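Local structure of DUF3887 domain-containing protein (Ruminococcus gnavus, 4HYZ) at residues T15-A20 with G69-L74; E22-A27 with V86-K91. The protein is of unknown function but belongs to the DUF3887 family of the NTF2 clan and is probably an exported lipoprotein. All blocks are in the same frame, centred on the assembly; numbering follows the deposited sequence.

Both contacts set helix 13-28 against one antiparallel sheet, using its neighbouring strands 65-78 and 81-92, and their centres are 8 Å apart. Contact 2 is core: its three touching residues are all buried and all aliphatic. Contact 1 is only partly buried, and its chemistry is mixed: a strand tyrosine and cysteine meet a helix valine and the aliphatic part of an exposed helix arginine. No hydrogen bond crosses between helix and strand in either case. The strands are joined by probable backbone hydrogen bonds, from G69 N to V89 O (2.7 Å) and from I87 N to T72 O (2.8 Å), while C71 SG packs on I88 CD1, tying the two contacts together.

Contact 1 of 2, residues T15-A20 with G69-L74; sequences TVRKQA and GKCTYL
C71 meets R17 through sulfur and methylene: C71 SG lies 3.8 Å from R17 CG and 4.2 Å from R17 CB, a van der Waals contact with the start of the arginine chain. In the conformer described, one of two, R17 has CG anti to its backbone nitrogen (chi1 178°), which sends the chain past the sulfur; its path beyond CB may vary. Two residues on along strand 69-74, Y73 again faces the helix. Its hydroxyl reaches the same arginine, with OH 3.4 Å from R17 CB, while its ring is approached at the edge: V16 CG1 lies near the ring plane, 4.1 Å from CE1. Neither ring face is used by helix 15-20. The short helix and strand axes pass 10.2 Å apart at 122°. The CA atoms of R17 and C71 are 7.2 Å apart and those of V16 and Y73 8.8 Å, a separation that the longer tyrosine spans. V86 of the adjoining strand packs against both C71 and Y73. Y73 OH is hydrogen-bonded to a glycerol, probably from the crystallisation liquor. No hydrogen bond links helix and tyrosine, so the contact is van der Waals, and the hydroxyl remains able to bond to a small molecule such as glycerol.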
loop_
_atom_site.group_PDB
_atom_site.type_symbol
_atom_site.label_atom_id
_atom_site.label_comp_id
_atom_site.label_asym_id
_atom_site.label_seq_id
_atom_site.Cartn_x
_atom_site.Cartn_y
_atom_site.Cartn_z
ATOM N N THR A 15 -10.116 9.225 13.614
ATOM C CA THR A 15 -10.382 8.570 14.901
ATOM C C THR A 15 -9.132 7.822 15.365
ATOM O O THR A 15 -8.778 7.892 16.538
ATOM C CB THR A 15 -11.573 7.611 14.764
ATOM O OG1 THR A 15 -12.667 8.383 14.340
ATOM C CG2 THR A 15 -11.959 6.920 16.081
ATOM N N VAL A 16 -8.486 7.099 14.441
ATOM C CA VAL A 16 -7.310 6.305 14.767
ATOM C C VAL A 16 -6.152 7.219 15.154
ATOM O O VAL A 16 -5.535 6.949 16.179
ATOM C CB VAL A 16 -6.930 5.333 13.632
ATOM C CG1 VAL A 16 -5.548 4.678 13.880
ATOM C CG2 VAL A 16 -8.021 4.271 13.487
ATOM N N ARG A 17 -5.883 8.289 14.373
ATOM C CA ARG A 17 -4.802 9.230 14.673
ATOM C C ARG A 17 -5.036 9.874 16.045
ATOM O O ARG A 17 -4.122 9.927 16.842
ATOM C CB ARG A 17 -4.670 10.309 13.573
ATOM C CG ARG A 17 -3.577 11.368 13.847
ATOM C CD ARG A 17 -3.502 12.446 12.775
ATOM N NE ARG A 17 -2.819 13.662 13.246
ATOM C CZ ARG A 17 -3.441 14.770 13.644
ATOM N NH1 ARG A 17 -4.765 14.826 13.661
ATOM N NH2 ARG A 17 -2.740 15.820 14.060
ATOM N N LYS A 18 -6.270 10.329 16.324
ATOM C CA LYS A 18 -6.627 10.985 17.562
ATOM C C LYS A 18 -6.412 10.037 18.760
ATOM O O LYS A 18 -5.790 10.464 19.754
ATOM C CB LYS A 18 -8.054 11.558 17.509
ATOM C CG LYS A 18 -8.445 12.341 18.759
ATOM C CD LYS A 18 -9.913 12.755 18.740
ATOM C CE LYS A 18 -10.281 13.702 19.875
ATOM N NZ LYS A 18 -10.671 12.972 21.118
ATOM N N GLN A 19 -6.850 8.765 18.647
ATOM C CA GLN A 19 -6.674 7.781 19.725
ATOM C C GLN A 19 -5.213 7.418 19.930
ATOM O O GLN A 19 -4.810 7.230 21.072
ATOM C CB GLN A 19 -7.495 6.503 19.469
ATOM C CG GLN A 19 -7.572 5.593 20.706
ATOM C CD GLN A 19 -8.365 6.226 21.819
ATOM O OE1 GLN A 19 -9.566 6.438 21.686
ATOM N NE2 GLN A 19 -7.695 6.668 22.882
ATOM N N ALA A 20 -4.423 7.312 18.828
ATOM C CA ALA A 20 -3.002 6.967 18.896
ATOM C C ALA A 20 -2.233 8.080 19.630
ATOM O O ALA A 20 -1.382 7.798 20.467
ATOM C CB ALA A 20 -2.434 6.760 17.486
ATOM N N GLY A 69 4.231 13.619 14.283
ATOM C CA GLY A 69 4.451 13.756 12.852
ATOM C C GLY A 69 3.406 13.004 12.038
ATOM O O GLY A 69 2.256 12.857 12.464
ATOM N N LYS A 70 3.826 12.488 10.872
ATOM C CA LYS A 70 3.013 11.752 9.896
ATOM C C LYS A 70 2.513 10.402 10.407
ATOM O O LYS A 70 3.149 9.769 11.250
ATOM C CB LYS A 70 3.811 11.518 8.607
ATOM C CG LYS A 70 4.050 12.774 7.805
ATOM C CD LYS A 70 4.882 12.484 6.545
ATOM N N CYS A 71 1.380 9.956 9.837
ATOM C CA CYS A 71 0.720 8.681 10.107
ATOM C C CYS A 71 0.726 7.826 8.878
ATOM O O CYS A 71 0.410 8.335 7.803
ATOM C CB CYS A 71 -0.713 8.902 10.571
ATOM S SG CYS A 71 -0.854 9.263 12.320
ATOM N N THR A 72 0.989 6.515 9.055
ATOM C CA THR A 72 0.881 5.458 8.034
ATOM C C THR A 72 -0.139 4.452 8.552
ATOM O O THR A 72 0.064 3.907 9.622
ATOM C CB THR A 72 2.241 4.791 7.752
ATOM O OG1 THR A 72 3.202 5.778 7.414
ATOM C CG2 THR A 72 2.149 3.731 6.690
ATOM N N TYR A 73 -1.196 4.179 7.798
ATOM C CA TYR A 73 -2.291 3.303 8.214
ATOM C C TYR A 73 -2.198 1.922 7.600
ATOM O O TYR A 73 -1.885 1.774 6.430
ATOM C CB TYR A 73 -3.660 3.959 7.880
ATOM C CG TYR A 73 -3.811 5.308 8.552
ATOM C CD1 TYR A 73 -4.264 5.406 9.867
ATOM C CD2 TYR A 73 -3.447 6.485 7.898
ATOM C CE1 TYR A 73 -4.377 6.642 10.507
ATOM C CE2 TYR A 73 -3.559 7.730 8.530
ATOM C CZ TYR A 73 -4.041 7.801 9.833
ATOM O OH TYR A 73 -4.148 9.009 10.492
ATOM N N LEU A 74 -2.486 0.902 8.407
ATOM C CA LEU A 74 -2.436 -0.495 7.984
ATOM C C LEU A 74 -3.582 -1.228 8.637
ATOM O O LEU A 74 -4.327 -0.656 9.430
ATOM C CB LEU A 74 -1.081 -1.148 8.370
ATOM C CG LEU A 74 0.214 -0.534 7.794
ATOM C CD1 LEU A 74 1.439 -1.084 8.519
ATOM C CD2 LEU A 74 0.385 -0.912 6.326
#

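Contact 2 of 2, residues E22-A27 with V86-K91; sequences EDIEIA and VIIVVK
The long helix laid across an antiparallel sheet is a feature of NTF2-like folds, and I24 provides one of the places where helix 13-28 meets that sheet. The contact rests on one methyl group. I24 CD1 lies 3.5 Å from I88 CG2 and 3.9 Å from V90 CG2, so a single helix residue bridges two strand residues that are two positions apart and therefore point to the same side. The two strand methyls come at CD1 from different directions. The CG1-CD1 bond of I24 is aimed nearly at I88 CG2, with an angle at CD1 of about 158°, whereas V90 CG2 comes in from the flank of that methyl at about 119°. As whole side chains the pairs also differ: I24 and I88 pass each other in opposite directions, but I24 and V90 meet tip to tip. CG1 anti to the carbonyl carbon (chi1 -71°), together with an extended chain out to CD1, brings the I24 methyl to the strand. I24 CG2 adds a looser approach to V90 CG2 at 4.2 Å. On the strand, I88 divides its branches: CG2 meets I24, while the CG1 branch runs toward the neighbouring strand 65-78. The CA atoms of I24 and V90 remain 8.9 Å apart, so the side chains alone fill the separation, and only hydrocarbon meets. Around this point, M21 of the same helix also touches I88, and Q28 touches V90. F112 of strand 109-113 packs on I24 and A27, and F65 of strand 65-78 packs on V90. Strand 81-92 is the third of the five strands, bonded to 95-103 through I88 and Y99, so I24 packs on the central strand.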
loop_
_atom_site.group_PDB
_atom_site.type_symbol
_atom_site.label_atom_id
_atom_site.label_comp_id
_atom_site.label_asym_id
_atom_site.label_seq_id
_atom_site.Cartn_x
_atom_site.Cartn_y
_atom_site.Cartn_z
ATOM N N GLU A 22 -3.485 10.196 21.859
ATOM C CA GLU A 22 -3.910 10.113 23.278
ATOM C C GLU A 22 -3.247 8.945 23.979
ATOM O O GLU A 22 -2.764 9.095 25.078
ATOM C CB GLU A 22 -5.424 9.962 23.370
ATOM C CG GLU A 22 -6.126 11.277 23.162
ATOM C CD GLU A 22 -7.584 11.193 22.788
ATOM O OE1 GLU A 22 -8.077 10.082 22.489
ATOM O OE2 GLU A 22 -8.214 12.268 22.710
ATOM N N ASP A 23 -3.198 7.780 23.322
ATOM C CA ASP A 23 -2.609 6.576 23.896
ATOM C C ASP A 23 -1.088 6.706 24.070
ATOM O O ASP A 23 -0.545 6.154 25.025
ATOM C CB ASP A 23 -2.990 5.346 23.056
ATOM C CG ASP A 23 -4.469 5.001 23.187
ATOM O OD1 ASP A 23 -5.165 5.627 24.037
ATOM O OD2 ASP A 23 -4.944 4.137 22.427
ATOM N N ILE A 24 -0.401 7.444 23.180
ATOM C CA ILE A 24 1.048 7.650 23.336
ATOM C C ILE A 24 1.272 8.627 24.506
ATOM O O ILE A 24 2.206 8.429 25.277
ATOM C CB ILE A 24 1.745 8.091 22.027
ATOM C CG1 ILE A 24 1.785 6.904 21.048
ATOM C CG2 ILE A 24 3.163 8.667 22.283
ATOM C CD1 ILE A 24 1.946 7.329 19.589
ATOM N N GLU A 25 0.389 9.629 24.674
ATOM C CA GLU A 25 0.470 10.553 25.813
ATOM C C GLU A 25 0.249 9.805 27.121
ATOM O O GLU A 25 0.923 10.085 28.089
ATOM C CB GLU A 25 -0.548 11.686 25.693
ATOM C CG GLU A 25 -0.217 12.700 24.611
ATOM C CD GLU A 25 -1.402 13.535 24.150
ATOM O OE1 GLU A 25 -2.560 13.253 24.547
ATOM O OE2 GLU A 25 -1.174 14.422 23.303
ATOM N N ILE A 26 -0.665 8.834 27.153
ATOM C CA ILE A 26 -0.921 8.018 28.357
ATOM C C ILE A 26 0.328 7.155 28.627
ATOM O O ILE A 26 0.714 7.018 29.777
ATOM C CB ILE A 26 -2.237 7.189 28.242
ATOM C CG1 ILE A 26 -3.510 8.112 28.267
ATOM C CG2 ILE A 26 -2.330 6.144 29.357
ATOM C CD1 ILE A 26 -4.796 7.489 27.304
ATOM N N ALA A 27 0.975 6.596 27.578
ATOM C CA ALA A 27 2.218 5.822 27.742
ATOM C C ALA A 27 3.344 6.706 28.305
ATOM O O ALA A 27 4.041 6.284 29.223
ATOM C CB ALA A 27 2.653 5.218 26.413
ATOM N N VAL A 86 -1.640 1.826 12.951
ATOM C CA VAL A 86 -1.054 3.096 12.592
ATOM C C VAL A 86 0.407 3.115 13.025
ATOM O O VAL A 86 0.755 2.658 14.109
ATOM C CB VAL A 86 -1.862 4.320 13.118
ATOM C CG1 VAL A 86 -1.812 4.441 14.645
ATOM C CG2 VAL A 86 -1.411 5.618 12.458
ATOM N N ILE A 87 1.260 3.597 12.129
ATOM C CA ILE A 87 2.660 3.883 12.383
ATOM C C ILE A 87 2.710 5.406 12.441
ATOM O O ILE A 87 2.385 6.070 11.457
ATOM C CB ILE A 87 3.646 3.255 11.388
ATOM C CG1 ILE A 87 3.374 1.712 11.270
ATOM C CG2 ILE A 87 5.070 3.584 11.856
ATOM C CD1 ILE A 87 4.162 1.008 10.194
ATOM N N ILE A 88 2.948 5.952 13.623
ATOM C CA ILE A 88 2.926 7.406 13.817
ATOM C C ILE A 88 4.297 7.874 14.287
ATOM O O ILE A 88 4.935 7.235 15.123
ATOM C CB ILE A 88 1.764 7.856 14.764
ATOM C CG1 ILE A 88 1.712 9.406 14.971
ATOM C CG2 ILE A 88 1.757 7.083 16.085
ATOM C CD1 ILE A 88 0.394 9.920 15.644
ATOM N N VAL A 89 4.763 8.957 13.681
ATOM C CA VAL A 89 6.038 9.574 14.011
ATOM C C VAL A 89 5.860 10.403 15.272
ATOM O O VAL A 89 4.929 11.202 15.357
ATOM C CB VAL A 89 6.590 10.443 12.846
ATOM C CG1 VAL A 89 7.846 11.202 13.264
ATOM C CG2 VAL A 89 6.864 9.592 11.619
ATOM N N VAL A 90 6.738 10.199 16.250
ATOM C CA VAL A 90 6.764 11.007 17.468
ATOM C C VAL A 90 8.149 11.667 17.492
ATOM O O VAL A 90 9.178 10.981 17.448
ATOM C CB VAL A 90 6.400 10.253 18.762
ATOM C CG1 VAL A 90 6.357 11.214 19.932
ATOM C CG2 VAL A 90 5.052 9.545 18.618
ATOM N N LYS A 91 8.162 12.993 17.448
ATOM C CA LYS A 91 9.420 13.758 17.416
ATOM C C LYS A 91 9.831 14.142 18.839
ATOM O O LYS A 91 9.081 14.828 19.527
ATOM C CB LYS A 91 9.305 15.014 16.513
ATOM C CG LYS A 91 8.570 14.765 15.192
ATOM C CD LYS A 91 8.559 15.990 14.292
ATOM C CE LYS A 91 8.043 15.675 12.912
ATOM N NZ LYS A 91 7.837 16.907 12.113
#